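Local coordinates for large exoprotein involved in heme utilization or adhesion (Yersinia kristensenii ATCC 33638, PDB 5E3E) that probably cleaves RNA as the C-terminal toxin of a contact-dependent growth inhibition system and is bound by its immunity protein CdiI, at residues B[90-96]-B[107-113]; B[49-53]-B[63-67]; B[26-32]-B[74-80]. All coordinates share one frame; numbering follows the deposited sequence.

Interaction 1: residues B[90-96]-B[107-113]; sequences NARIIIA and IITGYPT. With NA (sodium ion), chain G.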
loop_
_atom_site.group_PDB
_atom_site.type_symbol
_atom_site.label_atom_id
_atom_site.label_comp_id
_atom_site.label_asym_id
_atom_site.label_seq_id
_atom_site.Cartn_x
_atom_site.Cartn_y
_atom_site.Cartn_z
ATOM N N ASN B 90 12.244 4.124 -6.661
ATOM C CA ASN B 90 11.999 3.342 -5.450
ATOM C C ASN B 90 10.919 2.285 -5.696
ATOM O O ASN B 90 10.218 2.347 -6.677
ATOM C CB ASN B 90 11.518 4.254 -4.359
ATOM C CG ASN B 90 12.584 5.216 -3.904
ATOM O OD1 ASN B 90 13.757 5.090 -4.251
ATOM N ND2 ASN B 90 12.171 6.189 -3.079
ATOM N N ALA B 91 10.766 1.352 -4.775
ATOM C CA ALA B 91 9.737 0.322 -4.918
ATOM C C ALA B 91 9.227 -0.212 -3.604
ATOM O O ALA B 91 9.852 -0.031 -2.575
ATOM C CB ALA B 91 10.264 -0.830 -5.747
ATOM N N ARG B 92 8.133 -0.948 -3.655
ATOM C CA ARG B 92 7.570 -1.521 -2.439
ATOM C C ARG B 92 7.166 -2.905 -2.831
ATOM O O ARG B 92 6.542 -3.113 -3.866
ATOM C CB ARG B 92 6.366 -0.721 -1.957
ATOM C CG ARG B 92 5.675 -1.278 -0.707
ATOM C CD ARG B 92 4.516 -0.397 -0.225
ATOM N NE ARG B 92 5.077 0.913 0.124
ATOM C CZ ARG B 92 4.576 2.090 -0.230
ATOM N NH1 ARG B 92 3.436 2.192 -0.899
ATOM N NH2 ARG B 92 5.216 3.188 0.134
ATOM N N ILE B 93 7.505 -3.853 -1.966
ATOM C CA ILE B 93 7.071 -5.228 -2.107
ATOM C C ILE B 93 6.212 -5.577 -0.912
ATOM O O ILE B 93 6.525 -5.166 0.194
ATOM C CB ILE B 93 8.300 -6.198 -2.116
ATOM C CG1 ILE B 93 9.388 -5.754 -3.127
ATOM C CG2 ILE B 93 7.853 -7.625 -2.342
ATOM C CD1 ILE B 93 8.971 -5.538 -4.511
ATOM N N ILE B 94 5.137 -6.327 -1.114
ATOM C CA ILE B 94 4.319 -6.777 0.009
ATOM C C ILE B 94 4.414 -8.281 0.062
ATOM O O ILE B 94 4.128 -8.946 -0.949
ATOM C CB ILE B 94 2.827 -6.386 -0.143
ATOM C CG1 ILE B 94 2.631 -4.866 -0.281
ATOM C CG2 ILE B 94 1.987 -6.919 1.033
ATOM C CD1 ILE B 94 3.292 -4.063 0.786
ATOM N N ILE B 95 4.776 -8.815 1.225
ATOM C CA ILE B 95 4.834 -10.260 1.432
ATOM C C ILE B 95 3.843 -10.702 2.489
ATOM O O ILE B 95 3.330 -9.898 3.259
ATOM C CB ILE B 95 6.253 -10.742 1.774
ATOM C CG1 ILE B 95 6.714 -10.260 3.159
ATOM C CG2 ILE B 95 7.212 -10.305 0.700
ATOM C CD1 ILE B 95 7.992 -10.924 3.636
ATOM N N ALA B 96 3.539 -11.982 2.474
ATOM C CA ALA B 96 2.676 -12.542 3.495
ATOM C C ALA B 96 3.262 -13.821 4.025
ATOM O O ALA B 96 3.867 -14.591 3.286
ATOM C CB ALA B 96 1.303 -12.803 2.938
ATOM N N ILE B 107 5.352 -13.630 -2.008
ATOM C CA ILE B 107 5.235 -12.277 -2.495
ATOM C C ILE B 107 3.803 -12.043 -2.999
ATOM O O ILE B 107 3.304 -12.690 -3.950
ATOM C CB ILE B 107 6.242 -12.011 -3.625
ATOM C CG1 ILE B 107 7.666 -12.128 -3.074
ATOM C CG2 ILE B 107 6.023 -10.630 -4.213
ATOM C CD1 ILE B 107 8.682 -12.316 -4.172
ATOM N N ILE B 108 3.127 -11.113 -2.348
ATOM C CA ILE B 108 1.744 -10.820 -2.699
ATOM C C ILE B 108 1.713 -9.916 -3.911
ATOM O O ILE B 108 1.007 -10.183 -4.868
ATOM C CB ILE B 108 1.019 -10.139 -1.530
ATOM C CG1 ILE B 108 0.956 -11.131 -0.347
ATOM C CG2 ILE B 108 -0.378 -9.709 -1.918
ATOM C CD1 ILE B 108 0.143 -12.399 -0.592
ATOM N N THR B 109 2.471 -8.831 -3.838
ATOM C CA THR B 109 2.599 -7.920 -4.990
ATOM C C THR B 109 3.796 -7.013 -4.784
ATOM O O THR B 109 4.493 -7.099 -3.775
ATOM C CB THR B 109 1.306 -7.086 -5.196
ATOM O OG1 THR B 109 1.318 -6.422 -6.475
ATOM C CG2 THR B 109 1.088 -6.124 -4.093
ATOM N N GLY B 110 4.049 -6.182 -5.780
ATOM C CA GLY B 110 5.099 -5.182 -5.650
ATOM C C GLY B 110 5.061 -4.257 -6.853
ATOM O O GLY B 110 4.563 -4.623 -7.898
ATOM N N TYR B 111 5.612 -3.051 -6.684
ATOM C CA TYR B 111 5.580 -2.055 -7.741
ATOM C C TYR B 111 6.436 -0.856 -7.402
ATOM O O TYR B 111 6.776 -0.629 -6.232
ATOM C CB TYR B 111 4.157 -1.573 -8.008
ATOM C CG TYR B 111 3.263 -1.377 -6.777
ATOM C CD1 TYR B 111 3.433 -0.295 -5.907
ATOM C CD2 TYR B 111 2.256 -2.286 -6.515
ATOM C CE1 TYR B 111 2.594 -0.145 -4.789
ATOM C CE2 TYR B 111 1.406 -2.140 -5.441
ATOM C CZ TYR B 111 1.585 -1.067 -4.590
ATOM O OH TYR B 111 0.706 -0.977 -3.558
ATOM N N PRO B 112 6.747 -0.041 -8.414
ATOM C CA PRO B 112 7.536 1.162 -8.118
ATOM C C PRO B 112 6.739 2.162 -7.287
ATOM O O PRO B 112 5.497 2.187 -7.383
ATOM C CB PRO B 112 7.829 1.745 -9.489
ATOM C CG PRO B 112 7.677 0.610 -10.456
ATOM C CD PRO B 112 6.643 -0.301 -9.857
ATOM N N THR B 113 7.448 2.974 -6.506
ATOM C CA THR B 113 6.828 4.008 -5.698
ATOM C C THR B 113 7.575 5.308 -5.924
ATOM O O THR B 113 8.781 5.304 -5.967
ATOM C CB THR B 113 6.817 3.652 -4.191
ATOM O OG1 THR B 113 8.135 3.299 -3.742
ATOM C CG2 THR B 113 5.896 2.485 -3.916
HETATM NA NA NA G . 14.919 7.202 -5.107
HETATM O O HOH W 1 10.962 6.874 -6.773
HETATM O O HOH W 2 9.005 6.053 -2.608
HETATM O O HOH W 3 8.898 2.439 -1.357
HETATM O O HOH W 4 1.285 0.224 -1.167
HETATM O O HOH W 5 16.163 8.906 -6.116
HETATM O O HOH W 6 12.869 8.441 -5.101
HETATM O O HOH W 7 15.392 7.840 -2.980
#

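Interaction 2: residues B[49-53]-B[63-67]; sequences QAKID and YLEID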
loop_
_atom_site.group_PDB
_atom_site.type_symbol
_atom_site.label_atom_id
_atom_site.label_comp_id
_atom_site.label_asym_id
_atom_site.label_seq_id
_atom_site.Cartn_x
_atom_site.Cartn_y
_atom_site.Cartn_z
ATOM N N GLN B 49 16.361 -8.444 5.140
ATOM C CA GLN B 49 16.276 -9.824 5.601
ATOM C C GLN B 49 16.114 -9.894 7.110
ATOM O O GLN B 49 15.436 -10.794 7.614
ATOM C CB GLN B 49 17.501 -10.631 5.157
ATOM C CG GLN B 49 17.337 -12.134 5.337
ATOM C CD GLN B 49 16.169 -12.683 4.545
ATOM O OE1 GLN B 49 16.076 -12.477 3.337
ATOM N NE2 GLN B 49 15.254 -13.365 5.228
ATOM N N ALA B 50 16.710 -8.937 7.821
ATOM C CA ALA B 50 16.558 -8.845 9.281
ATOM C C ALA B 50 15.115 -8.575 9.699
ATOM O O ALA B 50 14.590 -9.214 10.616
ATOM C CB ALA B 50 17.481 -7.758 9.838
ATOM N N LYS B 51 14.497 -7.606 9.030
ATOM C CA LYS B 51 13.081 -7.279 9.184
ATOM C C LYS B 51 12.139 -8.473 8.830
ATOM O O LYS B 51 11.140 -8.721 9.520
ATOM C CB LYS B 51 12.798 -6.079 8.285
ATOM C CG LYS B 51 11.501 -5.356 8.478
ATOM C CD LYS B 51 11.430 -4.196 7.505
ATOM C CE LYS B 51 10.042 -3.597 7.479
ATOM N NZ LYS B 51 9.998 -2.464 6.508
ATOM N N ILE B 52 12.453 -9.210 7.769
ATOM C CA ILE B 52 11.664 -10.383 7.395
ATOM C C ILE B 52 11.794 -11.477 8.476
ATOM O O ILE B 52 10.807 -12.139 8.846
ATOM C CB ILE B 52 12.116 -10.960 6.040
ATOM C CG1 ILE B 52 11.780 -9.982 4.904
ATOM C CG2 ILE B 52 11.459 -12.306 5.770
ATOM C CD1 ILE B 52 12.525 -10.274 3.615
ATOM N N ASP B 53 13.020 -11.666 8.951
ATOM C CA ASP B 53 13.309 -12.712 9.952
ATOM C C ASP B 53 12.569 -12.438 11.248
ATOM O O ASP B 53 11.982 -13.349 11.808
ATOM C CB ASP B 53 14.826 -12.851 10.201
ATOM C CG ASP B 53 15.557 -13.577 9.063
ATOM O OD1 ASP B 53 14.902 -14.204 8.183
ATOM O OD2 ASP B 53 16.815 -13.529 9.057
ATOM N N TYR B 63 0.623 -9.287 6.783
ATOM C CA TYR B 63 1.526 -8.891 5.683
ATOM C C TYR B 63 2.730 -8.162 6.235
ATOM O O TYR B 63 2.711 -7.709 7.381
ATOM C CB TYR B 63 0.781 -7.977 4.681
ATOM C CG TYR B 63 -0.463 -8.639 4.149
ATOM C CD1 TYR B 63 -1.678 -8.548 4.835
ATOM C CD2 TYR B 63 -0.401 -9.474 3.038
ATOM C CE1 TYR B 63 -2.819 -9.203 4.385
ATOM C CE2 TYR B 63 -1.528 -10.136 2.572
ATOM C CZ TYR B 63 -2.736 -10.007 3.234
ATOM O OH TYR B 63 -3.889 -10.675 2.818
ATOM N N LEU B 64 3.729 -7.984 5.388
ATOM C CA LEU B 64 4.896 -7.152 5.684
ATOM C C LEU B 64 5.276 -6.334 4.440
ATOM O O LEU B 64 5.388 -6.861 3.338
ATOM C CB LEU B 64 6.086 -8.000 6.120
ATOM C CG LEU B 64 7.391 -7.236 6.465
ATOM C CD1 LEU B 64 7.293 -6.496 7.794
ATOM C CD2 LEU B 64 8.557 -8.192 6.476
ATOM N N GLU B 65 5.472 -5.047 4.665
ATOM C CA GLU B 65 5.964 -4.098 3.656
ATOM C C GLU B 65 7.479 -4.071 3.674
ATOM O O GLU B 65 8.082 -3.893 4.739
ATOM C CB GLU B 65 5.457 -2.695 4.034
ATOM C CG GLU B 65 6.033 -1.546 3.217
ATOM C CD GLU B 65 5.620 -0.177 3.733
ATOM O OE1 GLU B 65 4.662 -0.078 4.567
ATOM O OE2 GLU B 65 6.247 0.821 3.252
ATOM N N ILE B 66 8.116 -4.207 2.509
ATOM C CA ILE B 66 9.533 -4.020 2.429
ATOM C C ILE B 66 9.788 -3.059 1.296
ATOM O O ILE B 66 9.257 -3.222 0.205
ATOM C CB ILE B 66 10.331 -5.321 2.252
ATOM C CG1 ILE B 66 9.942 -6.049 0.993
ATOM C CG2 ILE B 66 10.109 -6.243 3.465
ATOM C CD1 ILE B 66 10.950 -7.081 0.530
ATOM N N ASP B 67 10.581 -2.050 1.586
ATOM C CA ASP B 67 10.820 -0.970 0.643
ATOM C C ASP B 67 12.214 -1.060 0.075
ATOM O O ASP B 67 13.116 -1.687 0.660
ATOM C CB ASP B 67 10.527 0.375 1.315
ATOM C CG ASP B 67 9.041 0.519 1.690
ATOM O OD1 ASP B 67 8.184 0.401 0.787
ATOM O OD2 ASP B 67 8.721 0.715 2.876
HETATM O O HOH W 8 11.701 -1.576 4.125
#

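Interaction 3: residues B[26-32]-B[74-80]; sequences KSASSFT and IGISVSR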
loop_
_atom_site.group_PDB
_atom_site.type_symbol
_atom_site.label_atom_id
_atom_site.label_comp_id
_atom_site.label_asym_id
_atom_site.label_seq_id
_atom_site.Cartn_x
_atom_site.Cartn_y
_atom_site.Cartn_z
ATOM N N LYS B 26 -5.288 6.206 -6.781
ATOM C CA LYS B 26 -4.783 7.576 -6.916
ATOM C C LYS B 26 -3.649 7.615 -7.935
ATOM O O LYS B 26 -3.339 8.699 -8.478
ATOM C CB LYS B 26 -4.279 8.164 -5.589
ATOM C CG LYS B 26 -2.937 7.667 -5.124
ATOM C CD LYS B 26 -2.282 8.611 -4.170
ATOM C CE LYS B 26 -0.836 8.213 -3.997
ATOM N NZ LYS B 26 -0.734 6.956 -3.236
ATOM N N SER B 27 -2.985 6.474 -8.086
ATOM C CA SER B 27 -1.809 6.338 -8.963
ATOM C C SER B 27 -1.587 4.882 -9.288
ATOM O O SER B 27 -2.101 3.985 -8.611
ATOM C CB SER B 27 -0.547 6.935 -8.350
ATOM O OG SER B 27 -0.018 6.159 -7.311
ATOM N N ALA B 28 -0.846 4.654 -10.363
ATOM C CA ALA B 28 -0.597 3.305 -10.820
ATOM C C ALA B 28 0.801 3.251 -11.378
ATOM O O ALA B 28 1.230 4.137 -12.113
ATOM C CB ALA B 28 -1.610 2.938 -11.874
ATOM N N SER B 29 1.500 2.174 -11.110
ATOM C CA SER B 29 2.878 2.068 -11.545
ATOM C C SER B 29 3.230 0.659 -12.035
ATOM O O SER B 29 2.512 -0.320 -11.765
ATOM C CB SER B 29 3.778 2.476 -10.391
ATOM O OG SER B 29 3.646 1.552 -9.299
ATOM N N SER B 30 4.374 0.572 -12.708
ATOM C CA SER B 30 4.823 -0.660 -13.345
ATOM C C SER B 30 6.346 -0.648 -13.469
ATOM O O SER B 30 6.924 0.372 -13.871
ATOM C CB SER B 30 4.214 -0.797 -14.736
ATOM O OG SER B 30 4.703 -1.944 -15.391
ATOM N N PHE B 31 6.973 -1.785 -13.155
ATOM C CA PHE B 31 8.391 -2.007 -13.439
ATOM C C PHE B 31 8.588 -2.042 -14.951
ATOM O O PHE B 31 7.700 -2.435 -15.706
ATOM C CB PHE B 31 8.886 -3.327 -12.863
ATOM C CG PHE B 31 8.867 -3.378 -11.370
ATOM C CD1 PHE B 31 9.800 -2.647 -10.625
ATOM C CD2 PHE B 31 7.905 -4.117 -10.705
ATOM C CE1 PHE B 31 9.789 -2.704 -9.257
ATOM C CE2 PHE B 31 7.902 -4.180 -9.349
ATOM C CZ PHE B 31 8.837 -3.450 -8.614
ATOM N N THR B 32 9.753 -1.606 -15.386
ATOM C CA THR B 32 10.072 -1.539 -16.821
ATOM C C THR B 32 9.900 -2.896 -17.504
ATOM O O THR B 32 9.394 -2.980 -18.604
ATOM C CB THR B 32 11.508 -1.107 -16.985
ATOM O OG1 THR B 32 11.656 0.157 -16.342
ATOM C CG2 THR B 32 11.877 -0.945 -18.471
ATOM N N ILE B 74 13.503 2.328 -12.307
ATOM C CA ILE B 74 13.103 0.941 -12.426
ATOM C C ILE B 74 11.700 0.771 -12.985
ATOM O O ILE B 74 11.202 -0.347 -13.103
ATOM C CB ILE B 74 13.306 0.179 -11.073
ATOM C CG1 ILE B 74 12.624 0.862 -9.861
ATOM C CG2 ILE B 74 14.776 0.075 -10.756
ATOM C CD1 ILE B 74 11.190 1.180 -10.014
ATOM N N GLY B 75 11.058 1.866 -13.381
ATOM C CA GLY B 75 9.717 1.826 -13.887
ATOM C C GLY B 75 9.095 3.204 -13.980
ATOM O O GLY B 75 9.823 4.239 -13.944
ATOM N N ILE B 76 7.769 3.180 -14.129
ATOM C CA ILE B 76 6.975 4.356 -14.423
ATOM C C ILE B 76 5.754 4.408 -13.512
ATOM O O ILE B 76 5.290 3.383 -13.003
ATOM C CB ILE B 76 6.522 4.443 -15.896
ATOM C CG1 ILE B 76 5.703 3.207 -16.302
ATOM C CG2 ILE B 76 7.750 4.652 -16.795
ATOM C CD1 ILE B 76 5.040 3.282 -17.659
ATOM N N SER B 77 5.252 5.625 -13.370
ATOM C CA SER B 77 4.072 5.903 -12.572
ATOM C C SER B 77 3.244 6.993 -13.208
ATOM O O SER B 77 3.777 7.924 -13.783
ATOM C CB SER B 77 4.472 6.306 -11.161
ATOM O OG SER B 77 3.327 6.548 -10.336
ATOM N N VAL B 78 1.932 6.859 -13.078
ATOM C CA VAL B 78 1.000 7.894 -13.427
ATOM C C VAL B 78 0.076 8.157 -12.232
ATOM O O VAL B 78 -0.170 7.281 -11.401
ATOM C CB VAL B 78 0.174 7.557 -14.685
ATOM C CG1 VAL B 78 1.107 7.388 -15.889
ATOM C CG2 VAL B 78 -0.697 6.330 -14.476
ATOM N N SER B 79 -0.438 9.378 -12.205
ATOM C CA SER B 79 -1.321 9.854 -11.128
ATOM C C SER B 79 -2.629 10.448 -11.658
ATOM O O SER B 79 -2.659 11.047 -12.723
ATOM C CB SER B 79 -0.573 10.928 -10.302
ATOM O OG SER B 79 0.409 10.285 -9.499
ATOM N N ARG B 80 -3.698 10.291 -10.890
ATOM C CA ARG B 80 -4.997 10.849 -11.239
ATOM C C ARG B 80 -4.913 12.338 -11.525
ATOM O O ARG B 80 -4.183 13.069 -10.867
ATOM C CB ARG B 80 -6.007 10.586 -10.097
ATOM C CG ARG B 80 -7.444 10.845 -10.482
ATOM C CD ARG B 80 -8.397 10.308 -9.416
ATOM N NE ARG B 80 -8.324 8.856 -9.417
ATOM C CZ ARG B 80 -9.148 8.061 -10.099
ATOM N NH1 ARG B 80 -8.970 6.749 -10.053
ATOM N NH2 ARG B 80 -10.149 8.570 -10.819
HETATM O O HOH W 9 2.022 4.849 -8.555
#

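Interaction 1: residues B[90-96]-B[107-113]
Arg92 and Thr113 meet on the face of the sheet that also carries Ile94 and Tyr111. Arg92 CB starts the contact, lying 3.8 Å from Thr113 CG2. CG lies anti to the backbone N (chi1 178°), and the chain runs straight through CD before chi3 bends it, bringing the guanidinium back so that Thr113 CG2 lies over one of its faces, 3.9 Å from Arg92 CZ and offset toward the rim. Arg92 NE forms a salt bridge with Asp67. Arg92 NH1 is shared: it donates to a water 2.9 Å away that also binds Tyr111 OH, and it forms a salt bridge with Asp74 of the CdiI immunity protein. Tyr111 OH also hydrogen-bonds to Gln20 N of CdiI. A long, multiply donating side chain suits a place where two acids and a water must be served together. Beneath it, strands 86-97 and 105-113 form an antiparallel beta hairpin with a classic bulge, Ile108 and Thr109 both facing Ile94. Ile94 O takes a bond from Ile108 N (2.8 Å) and a weak one from Thr109 N (3.3 Å), while Ile94 N donates to Thr109 O at an almost straight 177°. Past the bulge, Ile108 CG1 packs 3.7 Å from Ala96 CB, whose small methyl accepts the branched neighbour. On the opposite face, Ile93 CG2 rests against Ile107 CG2, and Gly110, without a side chain, lets Ile93 CD1 settle above its CA. At the hairpin's other end, Asn90 OD1 binds the sodium ion at 2.6 Å, with Ser70 and Thr89 completing the protein ligands.

Interaction 2: residues B[49-53]-B[63-67]
Ile52 and Leu64 mark where helix 49-53 comes nearest to strand 63-67, their CA atoms 7.7 Å apart. The two segments run almost exactly antiparallel, at 174°, and their axes come no closer than 9.7 Å, a spacing bridged by side chains: this is a helix packed lengthwise against a beta-sheet strand. Leu64 points at the helix, with CG anti to its backbone N (chi1 -180°), and its two methyls divide the work. CD2 of Leu64 reaches the helix backbone, 3.9 Å from Ile52 CA, and also touches Ile52 CG1, the two side chains crossing at about a right angle. CD1 of Leu64 instead lies 4.0 Å from Lys51 CE. Ile52 CG1 also meets Ile66 CG2, so the isoleucine sits between two strand residues, and Ile45 of helix 34-47 touches both isoleucines. Branched aliphatic residues fit this buried seam: the leucine methyls reach two different helix residues, and the isoleucine CG1 methylene meets two on the strand. Lys51 spans the remaining gap with an extended chain, so that Lys51 NZ donates a hydrogen bond to Glu65 O (3.0 Å), tilted 22° from the carbonyl plane. A water bridges Lys51 NZ to Asp67 N, 2.8 Å from the latter. Glu65 points away from the helix; its OE2 forms a salt bridge with Arg15 of the CdiI immunity protein. The lysine thus lays its CE methylene against Leu64 CD1 while its ammonium, directly and through water, satisfies two successive polar groups of the strand backbone.

Interaction 3: residues B[26-32]-B[74-80]
Ala28 and Val78 form one of two hydrogen-bonded pairs between antiparallel strands 27-31 and 75-79, whose axes approach to 4.7 Å. Backbone bonds carry most of the contact. Ala28 N donates to Val78 O at 2.9 Å and Val78 N returns a bond to Ala28 O; Ser30 and Ile76 exchange the second set, with Ser29 and Ser77 as the non-hydrogen-bonded pair between them. Single bonds close the ends, Arg80 N to Lys26 O and Thr32 N to Ile74 O. CA-H...O contacts fill the places between: Gly75 CA comes within 3.1 Å of Ser30 O, an approach its missing side chain permits, since a CB there would collide with that oxygen. Polar side chains gather on the face of Ser27, Ser29, Ser77 and Ser79. A water joins Ser27 OG (2.7 Å) to Ser77 OG (2.8 Å), linking diagonal neighbours, and Ser77 OG is swung anti to the backbone N (chi1 -178°) where it meets that water. Ser29 suits its site because its short hydroxyl reaches Pro112 O, tying this pair to strand 105-113. Apolar contacts occupy other sites. Ala28 CB loosely meets Val78 CG2 on the opposite face, and Leu16 of helix 13-19 covers Val78 and Ile76. At the far end, Phe31 and Ile74 run alongside each other in the same direction, with Phe31 CD1 4.1 Å from Ile74 CD1, while Ile74 O approaches the rim of the ring, close to the ring plane. Both pack on Val40 of helix 34-47, where flat and branched hydrocarbon suit a core. The pairing thus rests on backbone bonds, with one face lined by four serines, two joined by a water, and the other mainly aliphatic beneath helix 13-19, though it includes Ser30, whose OG bonds to Lys11 N.

All three contacts draw on one curved antiparallel sheet. Interaction 1, near the centre of the chain, forms its hairpin of strands 86-97 and 105-113. Strand 63-68 of interaction 2 and strand 75-79 of interaction 3 both pair with strand 86-97, so these two of its three partners lead to contacts on opposite sides of the chain's centre. The centre of interaction 1 lies about 11 Å from that of interaction 2 and 13 Å from that of interaction 3, whereas the other two are 23 Å apart and do not touch. Along the chain, interaction 2 falls between the segments of interaction 3, and interaction 1 follows both. Residues of all three contact CdiI, consistent with one extended sheet serving immunity binding.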